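Long-range contacts in nuclear import adaptor, Nro1 (Schizosaccharomyces pombe, PDB 3MSV), which acts as a nuclear import adaptor and directly inhibits Ofd1, probably thereby stabilising the N-terminal transcription factor domain of Sre1, and is required for correct translation termination: residues Q68-Y73 with H117-S122; T292-Y297 with S317-S322. All coordinates share one frame; numbering follows the deposited sequence.

Two helix pairs from one all-helical chain illustrate how a helical-repeat protein is built from successive local closures. From the N terminus, contact 1 comes first: 68-73 on helix 64-81 meets 117-122 on helix 114-129, closing a loop of 43 residues that contains helix 85-104, with the two segments nearly parallel. Contact 2 follows much later, where helix 276-302 turns back as helix 308-332 and 292-297 meets 317-322 in an antiparallel pair closing only 19 residues. The loops are in series, neither nested nor crossed. The centres of the two contacts lie 37 Å apart on opposite sides of the chain's centre, one in the Nro1 family region, the other in the C-terminal one.

Contact 1 of 2, residues Q68-Y73 with H117-S122; sequences QLWGLY and HAAYSS
Ala119 packs its methyl group against the indole of Trp70. Its CB stands over one face of the ring, 3.4 Å from the centroid of the five-membered part and 17° off the ring normal, a CH-pi contact displaced toward the nitrogen side. Ala118 takes a different aspect of the same indole: its CB lies at the edge, in the ring plane, 3.8 Å from Trp70 CZ2. Leu69 completes the grip on Ala119, with CD1 3.9 Å from the alanine CB. One turn further along both helices the theme recurs in Tyr73, whose ring face receives Ser122 CB at 3.8 Å from its centroid. With CG anti to the backbone N (chi1 173°), the phenol reaches across to Ser122, and a water joins its OH to Ser122 O, donating to that carbonyl over 2.6 Å. Behind this first shell, Ser122 OG turns back to its own helix and gives a 2.7 Å hydrogen bond to Ala118 O. That oxygen also accepts from Ser122 N, the two donors arriving from opposite faces of the carbonyl plane. The indole is fixed in turn by a hydrogen bond from Trp70 NE1 to Asp115 O, while Arg167 and Arg174 of helix 166-189 touch Trp70 and Tyr73. The axes of the two segments approach to 9.3 Å at 23°, a near-parallel pairing of helices 64-81 and 114-129, with helix 85-104 between them in sequence, characteristic of stacked alpha-helical repeats.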
ATOM      1  N   GLN A  68      -2.748  17.755  19.915  1.00 34.78           N
ATOM      2  CA  GLN A  68      -1.907  16.980  20.826  1.00 33.37           C
ATOM      3  C   GLN A  68      -2.271  15.491  20.920  1.00 31.30           C
ATOM      4  O   GLN A  68      -1.402  14.678  21.216  1.00 30.92           O
ATOM      5  CB  GLN A  68      -1.768  17.660  22.192  1.00 33.94           C
ATOM      6  CG  GLN A  68      -0.834  18.897  22.143  1.00 36.43           C
ATOM      7  CD  GLN A  68       0.544  18.602  21.501  1.00 40.63           C
ATOM      8  OE1 GLN A  68       1.240  17.626  21.846  1.00 40.66           O
ATOM      9  NE2 GLN A  68       0.939  19.460  20.563  1.00 42.58           N
ATOM     10  N   LEU A  69      -3.525  15.130  20.628  1.00 29.05           N
ATOM     11  CA  LEU A  69      -3.868  13.719  20.407  1.00 27.11           C
ATOM     12  C   LEU A  69      -2.995  13.141  19.319  1.00 25.13           C
ATOM     13  O   LEU A  69      -2.332  12.123  19.503  1.00 24.90           O
ATOM     14  CB  LEU A  69      -5.297  13.571  19.913  1.00 27.44           C
ATOM     15  CG  LEU A  69      -6.367  12.978  20.807  1.00 28.64           C
ATOM     16  CD1 LEU A  69      -7.502  12.493  19.921  1.00 26.89           C
ATOM     17  CD2 LEU A  69      -5.808  11.855  21.693  1.00 26.13           C
ATOM     18  N   TRP A  70      -3.059  13.776  18.155  1.00 23.09           N
ATOM     19  CA  TRP A  70      -2.215  13.420  17.024  1.00 21.99           C
ATOM     20  C   TRP A  70      -0.747  13.313  17.400  1.00 21.52           C
ATOM     21  O   TRP A  70      -0.072  12.386  16.989  1.00 22.06           O
ATOM     22  CB  TRP A  70      -2.425  14.387  15.844  1.00 21.27           C
ATOM     23  CG  TRP A  70      -3.542  13.909  15.001  1.00 22.21           C
ATOM     24  CD1 TRP A  70      -4.842  14.389  14.974  1.00 21.85           C
ATOM     25  CD2 TRP A  70      -3.503  12.806  14.087  1.00 21.05           C
ATOM     26  NE1 TRP A  70      -5.593  13.647  14.085  1.00 22.03           N
ATOM     27  CE2 TRP A  70      -4.799  12.671  13.534  1.00 22.11           C
ATOM     28  CE3 TRP A  70      -2.499  11.921  13.680  1.00 21.72           C
ATOM     29  CZ2 TRP A  70      -5.106  11.687  12.598  1.00 21.25           C
ATOM     30  CZ3 TRP A  70      -2.808  10.943  12.748  1.00 20.59           C
ATOM     31  CH2 TRP A  70      -4.098  10.835  12.219  1.00 20.86           C
ATOM     32  N   GLY A  71      -0.242  14.243  18.202  1.00 21.20           N
ATOM     33  CA  GLY A  71       1.154  14.152  18.617  1.00 21.05           C
ATOM     34  C   GLY A  71       1.458  12.833  19.339  1.00 21.49           C
ATOM     35  O   GLY A  71       2.501  12.196  19.093  1.00 21.77           O
ATOM     36  N   LEU A  72       0.572  12.427  20.240  1.00 20.72           N
ATOM     37  CA  LEU A  72       0.744  11.162  20.938  1.00 21.27           C
ATOM     38  C   LEU A  72       0.763  10.004  19.931  1.00 21.53           C
ATOM     39  O   LEU A  72       1.585   9.098  20.035  1.00 22.22           O
ATOM     40  CB  LEU A  72      -0.376  10.945  21.973  1.00 21.04           C
ATOM     41  CG  LEU A  72      -0.408  11.873  23.195  1.00 21.14           C
ATOM     42  CD1 LEU A  72      -1.664  11.589  24.026  1.00 20.58           C
ATOM     43  CD2 LEU A  72       0.848  11.697  24.066  1.00 19.06           C
ATOM     44  N   TYR A  73      -0.149  10.020  18.961  1.00 21.23           N
ATOM     45  CA  TYR A  73      -0.178   8.938  17.982  1.00 20.83           C
ATOM     46  C   TYR A  73       1.108   8.962  17.162  1.00 21.39           C
ATOM     47  O   TYR A  73       1.735   7.907  16.954  1.00 20.30           O
ATOM     48  CB  TYR A  73      -1.404   9.019  17.068  1.00 20.20           C
ATOM     49  CG  TYR A  73      -1.359   8.011  15.934  1.00 20.17           C
ATOM     50  CD1 TYR A  73      -1.737   6.692  16.136  1.00 19.82           C
ATOM     51  CD2 TYR A  73      -0.916   8.371  14.670  1.00 18.98           C
ATOM     52  CE1 TYR A  73      -1.683   5.770  15.117  1.00 19.79           C
ATOM     53  CE2 TYR A  73      -0.868   7.449  13.634  1.00 18.31           C
ATOM     54  CZ  TYR A  73      -1.247   6.159  13.870  1.00 18.45           C
ATOM     55  OH  TYR A  73      -1.190   5.242  12.872  1.00 17.84           O
ATOM     56  N   HIS A 117     -11.689  12.152  15.457  1.00 16.16           N
ATOM     57  CA  HIS A 117     -12.098  10.775  15.181  1.00 15.94           C
ATOM     58  C   HIS A 117     -11.019   9.994  14.423  1.00 15.84           C
ATOM     59  O   HIS A 117     -10.849   8.786  14.647  1.00 16.37           O
ATOM     60  CB  HIS A 117     -13.426  10.767  14.431  1.00 15.30           C
ATOM     61  CG  HIS A 117     -14.560  11.311  15.237  1.00 16.21           C
ATOM     62  ND1 HIS A 117     -15.027  12.604  15.098  1.00 17.73           N
ATOM     63  CD2 HIS A 117     -15.286  10.756  16.230  1.00 14.12           C
ATOM     64  CE1 HIS A 117     -16.005  12.814  15.959  1.00 15.81           C
ATOM     65  NE2 HIS A 117     -16.180  11.706  16.657  1.00 17.26           N
ATOM     66  N   ALA A 118     -10.301  10.694  13.546  1.00 15.28           N
ATOM     67  CA  ALA A 118      -9.196  10.142  12.768  1.00 16.04           C
ATOM     68  C   ALA A 118      -8.020   9.689  13.636  1.00 16.64           C
ATOM     69  O   ALA A 118      -7.505   8.573  13.455  1.00 16.92           O
ATOM     70  CB  ALA A 118      -8.711  11.155  11.710  1.00 15.28           C
ATOM     71  N   ALA A 119      -7.604  10.546  14.577  1.00 16.45           N
ATOM     72  CA  ALA A 119      -6.574  10.175  15.539  1.00 16.99           C
ATOM     73  C   ALA A 119      -7.010   8.997  16.423  1.00 16.78           C
ATOM     74  O   ALA A 119      -6.253   8.049  16.646  1.00 17.02           O
ATOM     75  CB  ALA A 119      -6.189  11.398  16.416  1.00 17.18           C
ATOM     76  N   TYR A 120      -8.225   9.073  16.944  1.00 16.19           N
ATOM     77  CA  TYR A 120      -8.756   8.014  17.807  1.00 16.65           C
ATOM     78  C   TYR A 120      -8.837   6.694  16.989  1.00 17.16           C
ATOM     79  O   TYR A 120      -8.423   5.635  17.458  1.00 17.88           O
ATOM     80  CB  TYR A 120     -10.157   8.417  18.295  1.00 16.45           C
ATOM     81  CG  TYR A 120     -10.699   7.655  19.498  1.00 16.97           C
ATOM     82  CD1 TYR A 120     -11.829   8.112  20.173  1.00 16.71           C
ATOM     83  CD2 TYR A 120     -10.093   6.499  19.944  1.00 17.32           C
ATOM     84  CE1 TYR A 120     -12.338   7.426  21.251  1.00 18.27           C
ATOM     85  CE2 TYR A 120     -10.583   5.811  21.025  1.00 18.68           C
ATOM     86  CZ  TYR A 120     -11.706   6.281  21.675  1.00 19.89           C
ATOM     87  OH  TYR A 120     -12.199   5.600  22.759  1.00 22.23           O
ATOM     88  N   SER A 121      -9.363   6.768  15.768  1.00 16.38           N
ATOM     89  CA  SER A 121      -9.448   5.594  14.917  1.00 16.76           C
ATOM     90  C   SER A 121      -8.069   4.984  14.670  1.00 16.94           C
ATOM     91  O   SER A 121      -7.909   3.753  14.774  1.00 16.72           O
ATOM     92  CB  SER A 121     -10.139   5.919  13.573  1.00 16.47           C
ATOM     93  OG  SER A 121     -10.038   4.816  12.697  1.00 15.63           O
ATOM     94  N   SER A 122      -7.087   5.842  14.361  1.00 16.82           N
ATOM     95  CA  SER A 122      -5.700   5.416  14.116  1.00 16.92           C
ATOM     96  C   SER A 122      -5.094   4.748  15.361  1.00 17.21           C
ATOM     97  O   SER A 122      -4.413   3.724  15.268  1.00 16.95           O
ATOM     98  CB  SER A 122      -4.820   6.594  13.658  1.00 17.14           C
ATOM     99  OG  SER A 122      -5.338   7.249  12.506  1.00 15.28           O
TER
HETATM  100  O   HOH W   1      -2.909   3.232  13.212  1.00 20.64           O

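Contact 2 of 2, residues T292-Y297 with S317-S322; sequences TFAEYY and SWLNNS
Phe293 and Trp318 lay their rings almost flat against each other across an antiparallel helix hairpin, the building unit of alpha-helical repeat folds. Their planes differ by 8°, and the phenyl centroid lies 4.6 Å from that of the five-membered indole ring, an offset stack in which Phe293 CD2 slides toward Trp318 CZ2. Phe293 also sets its CB over the five-membered ring, so both its methylene and its ring cover one indole face. Tyr297 meets the tryptophan differently: the two rings lie rim to rim with planes at 11°, bringing Tyr297 CE1 to 3.4 Å from Trp318 NE1, and neither covers the other. Trp318 has its CG anti to the carbonyl carbon (chi1 -74°), which swings the indole across the interface to reach both aromatic residues, and Tyr290, also on helix 276-302, adds a ring inclined to it. The polar end of Tyr297 is held by a hydrogen bond between its OH and Glu251 OE1, on helix 251-267, which also sends Leu254, Leu255 and Cys258 against Phe293. Beside this aromatic cluster the axes of the two segments approach to 8.3 Å, a closeness that the small Ala294 permits. Its CB lies 3.8 Å from Trp318 CB, and Leu319 closes in alongside it. On helix 308-332, Ser322 OG hydrogen-bonds to Trp318 O at 2.7 Å, while Ser322 N reaches the same oxygen from the opposite face of the carbonyl plane.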
ATOM      1  N   THR A 292       4.630  -6.089 -10.181  1.00 27.69           N
ATOM      2  CA  THR A 292       3.376  -6.817 -10.092  1.00 28.32           C
ATOM      3  C   THR A 292       2.511  -6.640 -11.341  1.00 28.58           C
ATOM      4  O   THR A 292       1.949  -7.606 -11.859  1.00 28.42           O
ATOM      5  CB  THR A 292       2.545  -6.364  -8.884  1.00 28.64           C
ATOM      6  OG1 THR A 292       3.201  -6.766  -7.676  1.00 30.28           O
ATOM      7  CG2 THR A 292       1.160  -6.999  -8.937  1.00 28.54           C
ATOM      8  N   PHE A 293       2.367  -5.401 -11.799  1.00 28.68           N
ATOM      9  CA  PHE A 293       1.565  -5.144 -12.980  1.00 29.22           C
ATOM     10  C   PHE A 293       2.233  -5.788 -14.217  1.00 29.89           C
ATOM     11  O   PHE A 293       1.560  -6.442 -15.017  1.00 30.18           O
ATOM     12  CB  PHE A 293       1.333  -3.638 -13.171  1.00 29.61           C
ATOM     13  CG  PHE A 293      -0.075  -3.289 -13.594  1.00 30.02           C
ATOM     14  CD1 PHE A 293      -0.786  -4.123 -14.434  1.00 31.33           C
ATOM     15  CD2 PHE A 293      -0.674  -2.126 -13.164  1.00 32.07           C
ATOM     16  CE1 PHE A 293      -2.082  -3.820 -14.825  1.00 32.65           C
ATOM     17  CE2 PHE A 293      -1.966  -1.804 -13.550  1.00 32.96           C
ATOM     18  CZ  PHE A 293      -2.675  -2.660 -14.386  1.00 33.82           C
ATOM     19  N   ALA A 294       3.551  -5.655 -14.357  1.00 29.82           N
ATOM     20  CA  ALA A 294       4.258  -6.343 -15.459  1.00 30.64           C
ATOM     21  C   ALA A 294       3.969  -7.844 -15.463  1.00 31.34           C
ATOM     22  O   ALA A 294       3.762  -8.450 -16.510  1.00 31.55           O
ATOM     23  CB  ALA A 294       5.762  -6.110 -15.392  1.00 29.70           C
ATOM     24  N   GLU A 295       3.979  -8.437 -14.278  1.00 32.09           N
ATOM     25  CA  GLU A 295       3.812  -9.862 -14.133  1.00 33.26           C
ATOM     26  C   GLU A 295       2.389 -10.269 -14.543  1.00 33.80           C
ATOM     27  O   GLU A 295       2.147 -11.375 -15.046  1.00 33.67           O
ATOM     28  CB  GLU A 295       4.091 -10.247 -12.688  1.00 33.30           C
ATOM     29  CG  GLU A 295       4.257 -11.717 -12.466  1.00 37.24           C
ATOM     30  CD  GLU A 295       4.261 -12.079 -10.993  1.00 41.76           C
ATOM     31  OE1 GLU A 295       4.071 -13.274 -10.668  1.00 44.13           O
ATOM     32  OE2 GLU A 295       4.454 -11.165 -10.158  1.00 43.77           O
ATOM     33  N   TYR A 296       1.450  -9.354 -14.335  1.00 33.99           N
ATOM     34  CA  TYR A 296       0.065  -9.608 -14.662  1.00 34.01           C
ATOM     35  C   TYR A 296      -0.082  -9.726 -16.172  1.00 34.52           C
ATOM     36  O   TYR A 296      -0.773 -10.618 -16.667  1.00 34.29           O
ATOM     37  CB  TYR A 296      -0.797  -8.489 -14.098  1.00 33.55           C
ATOM     38  CG  TYR A 296      -2.136  -8.314 -14.750  1.00 33.29           C
ATOM     39  CD1 TYR A 296      -3.255  -8.995 -14.281  1.00 32.37           C
ATOM     40  CD2 TYR A 296      -2.297  -7.437 -15.820  1.00 33.86           C
ATOM     41  CE1 TYR A 296      -4.496  -8.823 -14.876  1.00 33.98           C
ATOM     42  CE2 TYR A 296      -3.532  -7.253 -16.426  1.00 33.10           C
ATOM     43  CZ  TYR A 296      -4.624  -7.954 -15.953  1.00 34.20           C
ATOM     44  OH  TYR A 296      -5.849  -7.771 -16.540  1.00 35.23           O
ATOM     45  N   TYR A 297       0.559  -8.829 -16.909  1.00 34.84           N
ATOM     46  CA  TYR A 297       0.519  -8.921 -18.361  1.00 35.74           C
ATOM     47  C   TYR A 297       1.283 -10.148 -18.842  1.00 36.81           C
ATOM     48  O   TYR A 297       0.808 -10.886 -19.703  1.00 37.03           O
ATOM     49  CB  TYR A 297       1.053  -7.655 -19.014  1.00 34.95           C
ATOM     50  CG  TYR A 297       0.078  -6.513 -18.915  1.00 34.78           C
ATOM     51  CD1 TYR A 297       0.362  -5.397 -18.146  1.00 32.06           C
ATOM     52  CD2 TYR A 297      -1.143  -6.558 -19.580  1.00 33.91           C
ATOM     53  CE1 TYR A 297      -0.528  -4.355 -18.056  1.00 32.70           C
ATOM     54  CE2 TYR A 297      -2.039  -5.515 -19.500  1.00 33.16           C
ATOM     55  CZ  TYR A 297      -1.730  -4.418 -18.729  1.00 33.40           C
ATOM     56  OH  TYR A 297      -2.612  -3.372 -18.639  1.00 31.93           O
ATOM     57  N   SER A 317       6.363  -2.024 -20.971  1.00 28.85           N
ATOM     58  CA  SER A 317       6.181  -0.676 -20.484  1.00 28.98           C
ATOM     59  C   SER A 317       6.282  -0.618 -18.951  1.00 28.18           C
ATOM     60  O   SER A 317       6.936   0.252 -18.399  1.00 27.82           O
ATOM     61  CB  SER A 317       4.810  -0.180 -20.926  1.00 28.91           C
ATOM     62  OG  SER A 317       4.734   1.204 -20.722  1.00 31.00           O
ATOM     63  N   TRP A 318       5.640  -1.564 -18.278  1.00 27.51           N
ATOM     64  CA  TRP A 318       5.697  -1.642 -16.830  1.00 27.74           C
ATOM     65  C   TRP A 318       7.062  -2.091 -16.317  1.00 27.47           C
ATOM     66  O   TRP A 318       7.552  -1.594 -15.296  1.00 27.22           O
ATOM     67  CB  TRP A 318       4.617  -2.587 -16.323  1.00 27.64           C
ATOM     68  CG  TRP A 318       3.270  -1.970 -16.425  1.00 29.98           C
ATOM     69  CD1 TRP A 318       2.254  -2.364 -17.239  1.00 31.37           C
ATOM     70  CD2 TRP A 318       2.796  -0.823 -15.712  1.00 30.18           C
ATOM     71  NE1 TRP A 318       1.171  -1.549 -17.071  1.00 31.85           N
ATOM     72  CE2 TRP A 318       1.475  -0.587 -16.144  1.00 31.74           C
ATOM     73  CE3 TRP A 318       3.359   0.026 -14.752  1.00 30.76           C
ATOM     74  CZ2 TRP A 318       0.694   0.464 -15.646  1.00 31.72           C
ATOM     75  CZ3 TRP A 318       2.584   1.076 -14.256  1.00 32.63           C
ATOM     76  CH2 TRP A 318       1.262   1.283 -14.706  1.00 32.48           C
ATOM     77  N   LEU A 319       7.647  -3.061 -17.014  1.00 27.04           N
ATOM     78  CA  LEU A 319       9.012  -3.499 -16.754  1.00 26.55           C
ATOM     79  C   LEU A 319       9.979  -2.324 -16.838  1.00 26.35           C
ATOM     80  O   LEU A 319      10.889  -2.215 -16.019  1.00 26.24           O
ATOM     81  CB  LEU A 319       9.403  -4.563 -17.766  1.00 26.57           C
ATOM     82  CG  LEU A 319       9.432  -6.052 -17.375  1.00 28.08           C
ATOM     83  CD1 LEU A 319       8.926  -6.363 -15.962  1.00 26.49           C
ATOM     84  CD2 LEU A 319       8.744  -6.921 -18.410  1.00 28.28           C
ATOM     85  N   ASN A 320       9.793  -1.449 -17.832  1.00 25.83           N
ATOM     86  CA  ASN A 320      10.647  -0.264 -17.967  1.00 25.49           C
ATOM     87  C   ASN A 320      10.355   0.824 -16.933  1.00 25.48           C
ATOM     88  O   ASN A 320      11.271   1.513 -16.475  1.00 24.87           O
ATOM     89  CB  ASN A 320      10.604   0.316 -19.387  1.00 25.49           C
ATOM     90  CG  ASN A 320      11.583  -0.388 -20.328  1.00 26.74           C
ATOM     91  OD1 ASN A 320      12.756  -0.571 -20.003  1.00 26.29           O
ATOM     92  ND2 ASN A 320      11.087  -0.823 -21.469  1.00 26.42           N
ATOM     93  N   ASN A 321       9.083   0.996 -16.585  1.00 24.99           N
ATOM     94  CA  ASN A 321       8.752   1.793 -15.409  1.00 25.31           C
ATOM     95  C   ASN A 321       9.482   1.238 -14.175  1.00 25.04           C
ATOM     96  O   ASN A 321       9.987   1.993 -13.342  1.00 24.89           O
ATOM     97  CB  ASN A 321       7.242   1.815 -15.183  1.00 25.37           C
ATOM     98  CG  ASN A 321       6.510   2.610 -16.250  1.00 27.32           C
ATOM     99  OD1 ASN A 321       5.389   2.277 -16.630  1.00 31.01           O
ATOM    100  ND2 ASN A 321       7.137   3.675 -16.732  1.00 27.93           N
ATOM    101  N   SER A 322       9.564  -0.083 -14.081  1.00 24.74           N
ATOM    102  CA  SER A 322      10.327  -0.711 -13.007  1.00 24.80           C
ATOM    103  C   SER A 322      11.815  -0.334 -12.998  1.00 24.67           C
ATOM    104  O   SER A 322      12.388  -0.029 -11.930  1.00 24.22           O
ATOM    105  CB  SER A 322      10.170  -2.221 -13.066  1.00 24.40           C
ATOM    106  OG  SER A 322       8.782  -2.539 -13.064  1.00 26.74           O
TER